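Local coordinates for glycosaminoglycan xylosylkinase (Hydra vulgaris, PDB 5XOM), which probably phosphorylates the xylose of the glycosaminoglycan-protein linkage as a Fam20-family kinase, at residues H360-A363 and L364-R367; I268-F271 and L272-N275; D51-H54 and D55-S58; H140-L144 and L145-R149. All coordinates share one frame; numbering follows the deposited sequence.

Contact 1: H360-A363 and L364-R367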
loop_
_atom_site.group_PDB
_atom_site.type_symbol
_atom_site.label_atom_id
_atom_site.label_comp_id
_atom_site.label_asym_id
_atom_site.label_seq_id
_atom_site.Cartn_x
_atom_site.Cartn_y
_atom_site.Cartn_z
ATOM N N HIS A 360 -8.225 -11.651 27.781
ATOM C CA HIS A 360 -6.933 -11.195 27.261
ATOM C C HIS A 360 -7.058 -9.895 26.482
ATOM O O HIS A 360 -6.141 -9.063 26.514
ATOM C CB HIS A 360 -6.278 -12.247 26.354
ATOM C CG HIS A 360 -5.714 -13.431 27.099
ATOM N ND1 HIS A 360 -4.606 -13.319 27.925
ATOM C CD2 HIS A 360 -6.063 -14.741 27.098
ATOM C CE1 HIS A 360 -4.319 -14.506 28.416
ATOM N NE2 HIS A 360 -5.186 -15.381 27.930
ATOM N N LEU A 361 -8.176 -9.697 25.772
ATOM C CA LEU A 361 -8.392 -8.426 25.083
ATOM C C LEU A 361 -8.426 -7.276 26.080
ATOM O O LEU A 361 -7.767 -6.251 25.882
ATOM C CB LEU A 361 -9.685 -8.493 24.265
ATOM C CG LEU A 361 -9.552 -9.394 23.037
ATOM C CD1 LEU A 361 -10.897 -9.741 22.417
ATOM C CD2 LEU A 361 -8.646 -8.709 22.007
ATOM N N LEU A 362 -9.149 -7.455 27.192
ATOM C CA LEU A 362 -9.205 -6.407 28.195
ATOM C C LEU A 362 -7.897 -6.270 28.963
ATOM O O LEU A 362 -7.603 -5.191 29.479
ATOM C CB LEU A 362 -10.381 -6.658 29.149
ATOM C CG LEU A 362 -11.694 -6.589 28.362
ATOM C CD1 LEU A 362 -12.866 -7.090 29.193
ATOM C CD2 LEU A 362 -11.932 -5.161 27.835
ATOM N N ALA A 363 -7.096 -7.330 29.046
ATOM C CA ALA A 363 -5.776 -7.184 29.653
ATOM C C ALA A 363 -4.905 -6.223 28.850
ATOM O O ALA A 363 -4.105 -5.470 29.418
ATOM C CB ALA A 363 -5.106 -8.557 29.777
ATOM N N LEU A 364 -5.049 -6.247 27.519
ATOM C CA LEU A 364 -4.353 -5.298 26.647
ATOM C C LEU A 364 -4.664 -3.855 27.026
ATOM O O LEU A 364 -3.757 -3.030 27.182
ATOM C CB LEU A 364 -4.765 -5.550 25.200
ATOM C CG LEU A 364 -4.099 -6.735 24.526
ATOM C CD1 LEU A 364 -4.691 -6.909 23.152
ATOM C CD2 LEU A 364 -2.584 -6.544 24.468
ATOM N N ASP A 365 -5.953 -3.526 27.152
ATOM C CA ASP A 365 -6.337 -2.158 27.483
ATOM C C ASP A 365 -5.851 -1.777 28.868
ATOM O O ASP A 365 -5.410 -0.641 29.088
ATOM C CB ASP A 365 -7.854 -1.997 27.386
ATOM C CG ASP A 365 -8.377 -2.299 26.002
ATOM O OD1 ASP A 365 -9.536 -2.757 25.892
ATOM O OD2 ASP A 365 -7.643 -2.081 25.019
ATOM N N ARG A 366 -5.931 -2.709 29.822
ATOM C CA ARG A 366 -5.407 -2.444 31.158
ATOM C C ARG A 366 -3.911 -2.166 31.115
ATOM O O ARG A 366 -3.424 -1.230 31.758
ATOM C CB ARG A 366 -5.710 -3.623 32.085
ATOM C CG ARG A 366 -5.303 -3.391 33.532
ATOM C CD ARG A 366 -5.734 -4.557 34.426
ATOM N NE ARG A 366 -5.003 -5.769 34.084
ATOM C CZ ARG A 366 -5.557 -6.840 33.525
ATOM N NH1 ARG A 366 -6.857 -6.852 33.259
ATOM N NH2 ARG A 366 -4.809 -7.895 33.227
ATOM N N ARG A 367 -3.166 -2.963 30.351
ATOM C CA ARG A 367 -1.718 -2.802 30.338
ATOM C C ARG A 367 -1.288 -1.558 29.570
ATOM O O ARG A 367 -0.226 -0.994 29.859
ATOM C CB ARG A 367 -1.074 -4.050 29.746
ATOM C CG ARG A 367 -1.154 -5.255 30.662
ATOM C CD ARG A 367 -0.928 -6.545 29.907
ATOM N NE ARG A 367 -1.337 -7.687 30.716
ATOM C CZ ARG A 367 -1.523 -8.914 30.241
ATOM N NH1 ARG A 367 -1.335 -9.163 28.951
ATOM N NH2 ARG A 367 -1.903 -9.893 31.054
HETATM O O HOH W 1 -2.203 -11.859 28.654
#

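Contact 2: I268-F271 and L272-N275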
loop_
_atom_site.group_PDB
_atom_site.type_symbol
_atom_site.label_atom_id
_atom_site.label_comp_id
_atom_site.label_asym_id
_atom_site.label_seq_id
_atom_site.Cartn_x
_atom_site.Cartn_y
_atom_site.Cartn_z
ATOM N N ILE A 268 7.766 -2.589 25.650
ATOM C CA ILE A 268 6.367 -2.181 25.714
ATOM C C ILE A 268 5.489 -3.203 25.004
ATOM O O ILE A 268 4.440 -3.613 25.517
ATOM C CB ILE A 268 6.198 -0.775 25.109
ATOM C CG1 ILE A 268 6.818 0.279 26.028
ATOM C CG2 ILE A 268 4.727 -0.470 24.830
ATOM C CD1 ILE A 268 6.968 1.636 25.374
ATOM N N PHE A 269 5.912 -3.635 23.813
ATOM C CA PHE A 269 5.154 -4.632 23.068
ATOM C C PHE A 269 5.087 -5.950 23.834
ATOM O O PHE A 269 4.020 -6.562 23.940
ATOM C CB PHE A 269 5.794 -4.812 21.690
ATOM C CG PHE A 269 5.243 -5.958 20.878
ATOM C CD1 PHE A 269 4.061 -5.817 20.164
ATOM C CD2 PHE A 269 5.947 -7.153 20.772
ATOM C CE1 PHE A 269 3.563 -6.853 19.393
ATOM C CE2 PHE A 269 5.455 -8.204 19.991
ATOM C CZ PHE A 269 4.257 -8.046 19.301
ATOM N N ASP A 270 6.215 -6.383 24.404
ATOM C CA ASP A 270 6.224 -7.626 25.170
ATOM C C ASP A 270 5.396 -7.515 26.441
ATOM O O ASP A 270 4.781 -8.500 26.871
ATOM C CB ASP A 270 7.661 -8.030 25.502
ATOM C CG ASP A 270 8.362 -8.705 24.333
ATOM O OD1 ASP A 270 7.660 -9.278 23.460
ATOM O OD2 ASP A 270 9.608 -8.672 24.279
ATOM N N PHE A 271 5.380 -6.333 27.057
ATOM C CA PHE A 271 4.582 -6.133 28.261
ATOM C C PHE A 271 3.094 -6.234 27.961
ATOM O O PHE A 271 2.339 -6.809 28.756
ATOM C CB PHE A 271 4.915 -4.789 28.901
ATOM C CG PHE A 271 3.973 -4.393 30.008
ATOM C CD1 PHE A 271 3.974 -5.061 31.224
ATOM C CD2 PHE A 271 3.053 -3.382 29.811
ATOM C CE1 PHE A 271 3.086 -4.689 32.241
ATOM C CE2 PHE A 271 2.167 -3.017 30.817
ATOM C CZ PHE A 271 2.182 -3.666 32.025
ATOM N N LEU A 272 2.641 -5.677 26.828
ATOM C CA LEU A 272 1.215 -5.745 26.508
ATOM C C LEU A 272 0.755 -7.176 26.260
ATOM O O LEU A 272 -0.364 -7.542 26.633
ATOM C CB LEU A 272 0.872 -4.871 25.300
ATOM C CG LEU A 272 1.237 -3.393 25.394
ATOM C CD1 LEU A 272 1.347 -2.793 23.995
ATOM C CD2 LEU A 272 0.216 -2.660 26.271
ATOM N N ILE A 273 1.591 -8.001 25.618
ATOM C CA ILE A 273 1.181 -9.371 25.322
ATOM C C ILE A 273 1.558 -10.352 26.425
ATOM O O ILE A 273 1.121 -11.513 26.380
ATOM C CB ILE A 273 1.752 -9.843 23.967
ATOM C CG1 ILE A 273 3.278 -9.970 24.018
ATOM C CG2 ILE A 273 1.309 -8.893 22.852
ATOM C CD1 ILE A 273 3.888 -10.479 22.715
ATOM N N GLY A 274 2.321 -9.919 27.425
ATOM C CA GLY A 274 2.705 -10.802 28.510
ATOM C C GLY A 274 3.858 -11.729 28.187
ATOM O O GLY A 274 3.942 -12.818 28.760
ATOM N N ASN A 275 4.755 -11.323 27.284
ATOM C CA ASN A 275 5.913 -12.127 26.898
ATOM C C ASN A 275 7.080 -11.751 27.801
ATOM O O ASN A 275 7.743 -10.730 27.595
ATOM C CB ASN A 275 6.260 -11.910 25.426
ATOM C CG ASN A 275 7.553 -12.615 25.015
ATOM O OD1 ASN A 275 8.238 -12.193 24.082
ATOM N ND2 ASN A 275 7.877 -13.704 25.687
#

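Contact 3: D51-H54 and D55-S58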
loop_
_atom_site.group_PDB
_atom_site.type_symbol
_atom_site.label_atom_id
_atom_site.label_comp_id
_atom_site.label_asym_id
_atom_site.label_seq_id
_atom_site.Cartn_x
_atom_site.Cartn_y
_atom_site.Cartn_z
ATOM N N ASP A 51 6.542 -12.843 -3.805
ATOM C CA ASP A 51 7.303 -11.670 -4.222
ATOM C C ASP A 51 6.866 -10.428 -3.454
ATOM O O ASP A 51 7.695 -9.570 -3.128
ATOM C CB ASP A 51 7.156 -11.456 -5.728
ATOM C CG ASP A 51 7.906 -12.498 -6.544
ATOM O OD1 ASP A 51 9.022 -12.896 -6.141
ATOM O OD2 ASP A 51 7.377 -12.912 -7.595
ATOM N N VAL A 52 5.566 -10.305 -3.171
ATOM C CA VAL A 52 5.087 -9.211 -2.329
ATOM C C VAL A 52 5.783 -9.236 -0.975
ATOM O O VAL A 52 6.180 -8.192 -0.445
ATOM C CB VAL A 52 3.557 -9.279 -2.181
ATOM C CG1 VAL A 52 3.067 -8.195 -1.229
ATOM C CG2 VAL A 52 2.887 -9.148 -3.550
ATOM N N TRP A 53 5.935 -10.431 -0.395
ATOM C CA TRP A 53 6.626 -10.576 0.884
ATOM C C TRP A 53 8.092 -10.177 0.768
ATOM O O TRP A 53 8.606 -9.410 1.590
ATOM C CB TRP A 53 6.485 -12.021 1.378
ATOM C CG TRP A 53 7.360 -12.439 2.548
ATOM C CD1 TRP A 53 8.098 -13.586 2.643
ATOM C CD2 TRP A 53 7.559 -11.737 3.787
ATOM N NE1 TRP A 53 8.749 -13.640 3.852
ATOM C CE2 TRP A 53 8.435 -12.518 4.574
ATOM C CE3 TRP A 53 7.087 -10.524 4.304
ATOM C CZ2 TRP A 53 8.843 -12.129 5.851
ATOM C CZ3 TRP A 53 7.499 -10.135 5.573
ATOM C CH2 TRP A 53 8.370 -10.937 6.331
ATOM N N HIS A 54 8.784 -10.680 -0.257
ATOM C CA HIS A 54 10.211 -10.394 -0.383
ATOM C C HIS A 54 10.473 -8.912 -0.620
ATOM O O HIS A 54 11.481 -8.382 -0.143
ATOM C CB HIS A 54 10.820 -11.227 -1.511
ATOM C CG HIS A 54 10.904 -12.691 -1.209
ATOM N ND1 HIS A 54 11.801 -13.529 -1.835
ATOM C CD2 HIS A 54 10.200 -13.469 -0.352
ATOM C CE1 HIS A 54 11.649 -14.758 -1.375
ATOM N NE2 HIS A 54 10.682 -14.749 -0.475
ATOM N N ASP A 55 9.584 -8.229 -1.339
ATOM C CA ASP A 55 9.802 -6.834 -1.708
ATOM C C ASP A 55 9.343 -5.828 -0.660
ATOM O O ASP A 55 9.721 -4.655 -0.759
ATOM C CB ASP A 55 9.090 -6.508 -3.024
ATOM C CG ASP A 55 9.669 -7.253 -4.206
ATOM O OD1 ASP A 55 10.851 -7.659 -4.143
ATOM O OD2 ASP A 55 8.936 -7.424 -5.202
ATOM N N MET A 56 8.534 -6.226 0.322
ATOM C CA MET A 56 8.035 -5.239 1.270
ATOM C C MET A 56 8.997 -4.984 2.424
ATOM O O MET A 56 8.847 -3.973 3.118
ATOM C CB MET A 56 6.654 -5.651 1.821
ATOM C CG MET A 56 6.659 -6.704 2.924
ATOM S SD MET A 56 5.040 -6.910 3.733
ATOM C CE MET A 56 3.979 -7.332 2.351
ATOM N N ILE A 57 10.000 -5.833 2.618
ATOM C CA ILE A 57 10.901 -5.703 3.759
ATOM C C ILE A 57 11.933 -4.615 3.490
ATOM O O ILE A 57 12.550 -4.573 2.417
ATOM C CB ILE A 57 11.587 -7.042 4.067
ATOM C CG1 ILE A 57 10.545 -8.102 4.412
ATOM C CG2 ILE A 57 12.589 -6.885 5.216
ATOM C CD1 ILE A 57 11.107 -9.492 4.428
ATOM N N SER A 58 12.119 -3.731 4.469
ATOM C CA SER A 58 13.257 -2.827 4.545
ATOM C C SER A 58 13.840 -2.925 5.949
ATOM O O SER A 58 13.281 -3.587 6.826
ATOM C CB SER A 58 12.861 -1.383 4.207
ATOM O OG SER A 58 11.800 -0.942 5.029
HETATM O O HOH W 2 13.019 -6.295 0.603
#

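Contact 4: H140-L144 and L145-R149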
loop_
_atom_site.group_PDB
_atom_site.type_symbol
_atom_site.label_atom_id
_atom_site.label_comp_id
_atom_site.label_asym_id
_atom_site.label_seq_id
_atom_site.Cartn_x
_atom_site.Cartn_y
_atom_site.Cartn_z
ATOM N N HIS A 140 -0.795 -9.153 14.617
ATOM C CA HIS A 140 -1.726 -8.074 14.297
ATOM C C HIS A 140 -1.565 -6.892 15.238
ATOM O O HIS A 140 -1.766 -5.744 14.824
ATOM C CB HIS A 140 -3.162 -8.582 14.311
ATOM C CG HIS A 140 -3.469 -9.473 13.157
ATOM N ND1 HIS A 140 -3.628 -8.990 11.876
ATOM C CD2 HIS A 140 -3.615 -10.815 13.076
ATOM C CE1 HIS A 140 -3.867 -9.999 11.057
ATOM N NE2 HIS A 140 -3.865 -11.116 11.760
ATOM N N LEU A 141 -1.201 -7.133 16.495
ATOM C CA LEU A 141 -0.981 -6.001 17.378
ATOM C C LEU A 141 0.270 -5.233 16.971
ATOM O O LEU A 141 0.333 -4.012 17.140
ATOM C CB LEU A 141 -0.886 -6.461 18.834
ATOM C CG LEU A 141 -0.464 -5.359 19.795
ATOM C CD1 LEU A 141 -1.679 -4.486 20.073
ATOM C CD2 LEU A 141 0.106 -5.908 21.098
ATOM N N ASP A 142 1.252 -5.931 16.402
ATOM C CA ASP A 142 2.468 -5.274 15.929
ATOM C C ASP A 142 2.159 -4.295 14.800
ATOM O O ASP A 142 2.715 -3.192 14.759
ATOM C CB ASP A 142 3.464 -6.339 15.467
ATOM C CG ASP A 142 4.607 -5.770 14.648
ATOM O OD1 ASP A 142 4.467 -5.666 13.411
ATOM O OD2 ASP A 142 5.658 -5.445 15.232
ATOM N N ARG A 143 1.227 -4.656 13.910
ATOM C CA ARG A 143 0.788 -3.725 12.872
ATOM C C ARG A 143 -0.099 -2.630 13.454
ATOM O O ARG A 143 0.044 -1.454 13.097
ATOM C CB ARG A 143 0.055 -4.485 11.770
ATOM C CG ARG A 143 0.874 -5.613 11.189
ATOM C CD ARG A 143 0.218 -6.213 9.969
ATOM N NE ARG A 143 0.223 -5.270 8.852
ATOM C CZ ARG A 143 -0.876 -4.775 8.295
ATOM N NH1 ARG A 143 -2.072 -5.142 8.740
ATOM N NH2 ARG A 143 -0.785 -3.923 7.285
ATOM N N LEU A 144 -1.014 -2.997 14.361
ATOM C CA LEU A 144 -1.931 -2.019 14.944
ATOM C C LEU A 144 -1.176 -0.913 15.680
ATOM O O LEU A 144 -1.548 0.264 15.600
ATOM C CB LEU A 144 -2.915 -2.721 15.885
ATOM C CG LEU A 144 -3.877 -1.838 16.682
ATOM C CD1 LEU A 144 -4.743 -1.031 15.727
ATOM C CD2 LEU A 144 -4.737 -2.685 17.621
ATOM N N LEU A 145 -0.116 -1.266 16.403
ATOM C CA LEU A 145 0.657 -0.262 17.120
ATOM C C LEU A 145 1.676 0.451 16.242
ATOM O O LEU A 145 2.369 1.348 16.738
ATOM C CB LEU A 145 1.379 -0.889 18.313
ATOM C CG LEU A 145 0.545 -1.527 19.419
ATOM C CD1 LEU A 145 1.446 -2.309 20.368
ATOM C CD2 LEU A 145 -0.266 -0.463 20.159
ATOM N N GLY A 146 1.786 0.088 14.964
ATOM C CA GLY A 146 2.694 0.773 14.065
ATOM C C GLY A 146 4.145 0.375 14.184
ATOM O O GLY A 146 5.012 1.098 13.685
ATOM N N PHE A 147 4.447 -0.745 14.845
ATOM C CA PHE A 147 5.830 -1.207 14.917
ATOM C C PHE A 147 6.273 -1.830 13.593
ATOM O O PHE A 147 7.378 -1.562 13.115
ATOM C CB PHE A 147 6.002 -2.203 16.067
ATOM C CG PHE A 147 5.952 -1.576 17.432
ATOM C CD1 PHE A 147 6.689 -0.438 17.718
ATOM C CD2 PHE A 147 5.168 -2.125 18.432
ATOM C CE1 PHE A 147 6.647 0.141 18.977
ATOM C CE2 PHE A 147 5.125 -1.553 19.695
ATOM C CZ PHE A 147 5.865 -0.416 19.964
ATOM N N TYR A 148 5.426 -2.677 13.000
ATOM C CA TYR A 148 5.694 -3.330 11.715
ATOM C C TYR A 148 7.001 -4.134 11.734
ATOM O O TYR A 148 7.745 -4.166 10.753
ATOM C CB TYR A 148 5.684 -2.311 10.563
ATOM C CG TYR A 148 4.334 -1.624 10.386
ATOM C CD1 TYR A 148 3.238 -2.323 9.888
ATOM C CD2 TYR A 148 4.154 -0.286 10.726
ATOM C CE1 TYR A 148 2.005 -1.715 9.738
ATOM C CE2 TYR A 148 2.918 0.333 10.576
ATOM C CZ TYR A 148 1.851 -0.386 10.083
ATOM O OH TYR A 148 0.626 0.223 9.941
ATOM N N ARG A 149 7.263 -4.826 12.845
ATOM C CA ARG A 149 8.487 -5.599 13.046
ATOM C C ARG A 149 8.254 -7.090 13.198
ATOM O O ARG A 149 9.184 -7.805 13.603
ATOM C CB ARG A 149 9.222 -5.099 14.281
ATOM C CG ARG A 149 9.492 -3.670 14.172
ATOM C CD ARG A 149 10.008 -3.029 15.417
ATOM N NE ARG A 149 9.751 -1.617 15.226
ATOM C CZ ARG A 149 10.093 -0.655 16.054
ATOM N NH1 ARG A 149 10.757 -0.897 17.190
ATOM N NH2 ARG A 149 9.780 0.588 15.726
HETATM O O HOH W 3 -1.253 0.801 12.256
#

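Contact 1: H360-A363 and L364-R367
Ala-363 lies against the guanidinium groups of Arg-366 and Arg-367, one turn further along helix 358-382. The Arg-367 group lays a face over the methyl, with Ala-363 CB 3.6 Å above its plane and centred on it. Arg-366 instead sets its NH2 3.5 Å from Ala-363 CB, while a face of its guanidinium looks onto Ala-363 CA. Different torsions bring them there: Arg-366 starts with CG anti to the backbone N and bends back at chi3 (67°), whereas Arg-367 runs extended from CG to NE. A small alanine suits this place because its methyl lets both flat groups come close, where a longer side chain would compete for the space they fill.

Backbone bonds fix the spacing, from Arg-366 N to Leu-362 O at 3.0 Å and from Arg-367 N to Ala-363 O at 2.8 Å. A water lying in plane at the edges of the His-360 ring and the Arg-367 guanidinium bridges His-360 ND1 (2.9 Å) and Arg-367 NH1 (2.8 Å).

Further out, Asp-307 forms salt bridges with both arginines, Pro-304 O takes Arg-366 NH2, and Leu-272 O accepts from Arg-367 NH1. Asp-365 turns to Ser-338 and Ser-340, while Leu-361 and Leu-364 press on helix 339-347. With a shared aspartate and several carbonyls as partners, the paired positive charges are probably well compensated, and the buried Arg-367 joins this helix to helix 259-273 and the loop holding Asp-307.

Contact 2: I268-F271 and L272-N275
Asp-270 and Asn-275 meet where a Schellman motif ends helix 259-273. Its backbone bonds run from Asn-275 N to Asp-270 O at 2.9 Å and, weakly, from Gly-274 N to Phe-271 O at 3.4 Å. Gly-274 is the C-prime residue, and its positive phi (80°) would jam a side chain against the preceding carbonyl. Regular helical bonds precede the turn, Leu-272 N to Ile-268 O and Ile-273 N to Phe-269 O.

Among the polar side chains, Asp-270 lies alongside Asn-275, the two pointing the same way with carboxylate and amide planes 83° apart. Its OD2 forms a salt bridge with Arg-278, beyond the turn. With an alanine here, Arg-278 would probably lose its charged mate and a gap would open beside the Asn-275 side chain.

The apolar pairs are spaced one turn apart. Ile-268 and Leu-272 lie side by side, and branched and bulky residues suit a helix end that is buried between helices 132-144 and 358-382. Phe-269, stacked on His-294, also meets Ile-273 one turn on. Ile-273 CG1 stands between the backbone N and the carbonyl carbon (chi1 67°), which carries Ile-273 CD1 to 3.9 Å from Phe-269 CE2.

Contact 3: D51-H54 and D55-S58
Ile-57 sets its terminal methyl over a face of the Trp-53 indole in a CH-pi contact. Its CD1 stands 3.7 Å from the centroid of the six-membered ring of Trp-53, only 14° from the ring normal. The indole reaches forward along the chain because CG is anti to the backbone N (chi1 168°), and the ethyl arm of Ile-57 can lay its methyl on the flat ring.

Met-56 takes up a different station on the same ring. Its sulfur lies at the edge, with SD 5.5 Å from the centroid of the six-membered ring of Trp-53 and 86° off the normal, a Met-aromatic contact. The two side chains cross at about a right angle, and Met-56 CG comes 4.1 Å from Trp-53 CE3. A bend at chi3 then carries the methionine methyl back toward Val-52, so that CE rests 3.8 Å from Val-52 CG1. An unbranched thioether is well suited to serving both the ring edge and the valine.

Asp-55 N donates to Asp-51 O at 2.9 Å, and a water joins His-54 O to Ile-57 O where the chain leaves the helical path. The carboxylates of Asp-51 and Asp-55, on the more exposed side, keep apart.

Outside the pair of segments, Trp-53 NE1 donates to Trp-213 O, just past strand 205-212, and Ile-57 also touches Pro-215 and Trp-218. Val-52 and Met-56 pack on helix 67-79. Helix 49-56 thus rests on that helix and against the residues that follow the strand, and Val-52 alone of this contact meets the second subunit, at its Val-68.

Contact 4: H140-L144 and L145-R149
Asp-142 turns its CG anti to the backbone N (chi1 166°), which brings the carboxylate under the chain at Tyr-148 and Arg-149, just past the Schellman motif that ends helix 132-144. Its OD2 accepts from Arg-149 N at 2.9 Å through the syn lone pair, and is also hydrogen-bonded to His-294 ND1.

In the motif, Gly-146 has positive phi (79°), a conformation that suits a residue with no side chain. Its N donates to Arg-143 O at 3.0 Å, from above the carbonyl plane. Asp-142 O receives two donors: Phe-147 N at 3.0 Å, nearly along the C=O axis, and Tyr-148 N at 3.3 Å, well above the plane. Were the carboxylate lost to an alanine, Arg-149 N and His-294 ND1 are likely to be left without this partner, and the chain at Arg-149 less firmly held.

The leucines close the apolar side, with Leu-141 CG 3.6 Å from Leu-145 CD1. Arg-149 NH1 forms a salt bridge with Asp-265, and Phe-147 CD1 lies over one face of the Arg-149 guanidinium. Tyr-148 folds back across Arg-143, whose NH2 goes to Val-64 O; a water donates to Arg-143 O at 2.7 Å and bonds Tyr-148 OH at 3.0 Å.

Contacts 1, 2 and 4 form a connected series with contact 2 in the middle, its centre 11 Å from that of contact 1 and 12 Å from that of contact 4. Leu-272 is the common piece: it packs on Leu-364 of contact 1, and its CD1 lies 3.7 Å from Leu-145 CD1 of contact 4. Phe-269 and Ile-273 add further touches to contact 4, and His-294 meets side chains of contacts 2 (Phe-269) and 4 (Asp-142 and Arg-149). Contact 3 stands apart, about 7 Å from contact 4 between nearest atoms and 32 Å from contact 1 between centres, across the middle of the chain. The side chain of Ile-57 is about 10 Å from a NAG of an attached glycan, which marks no binding pocket.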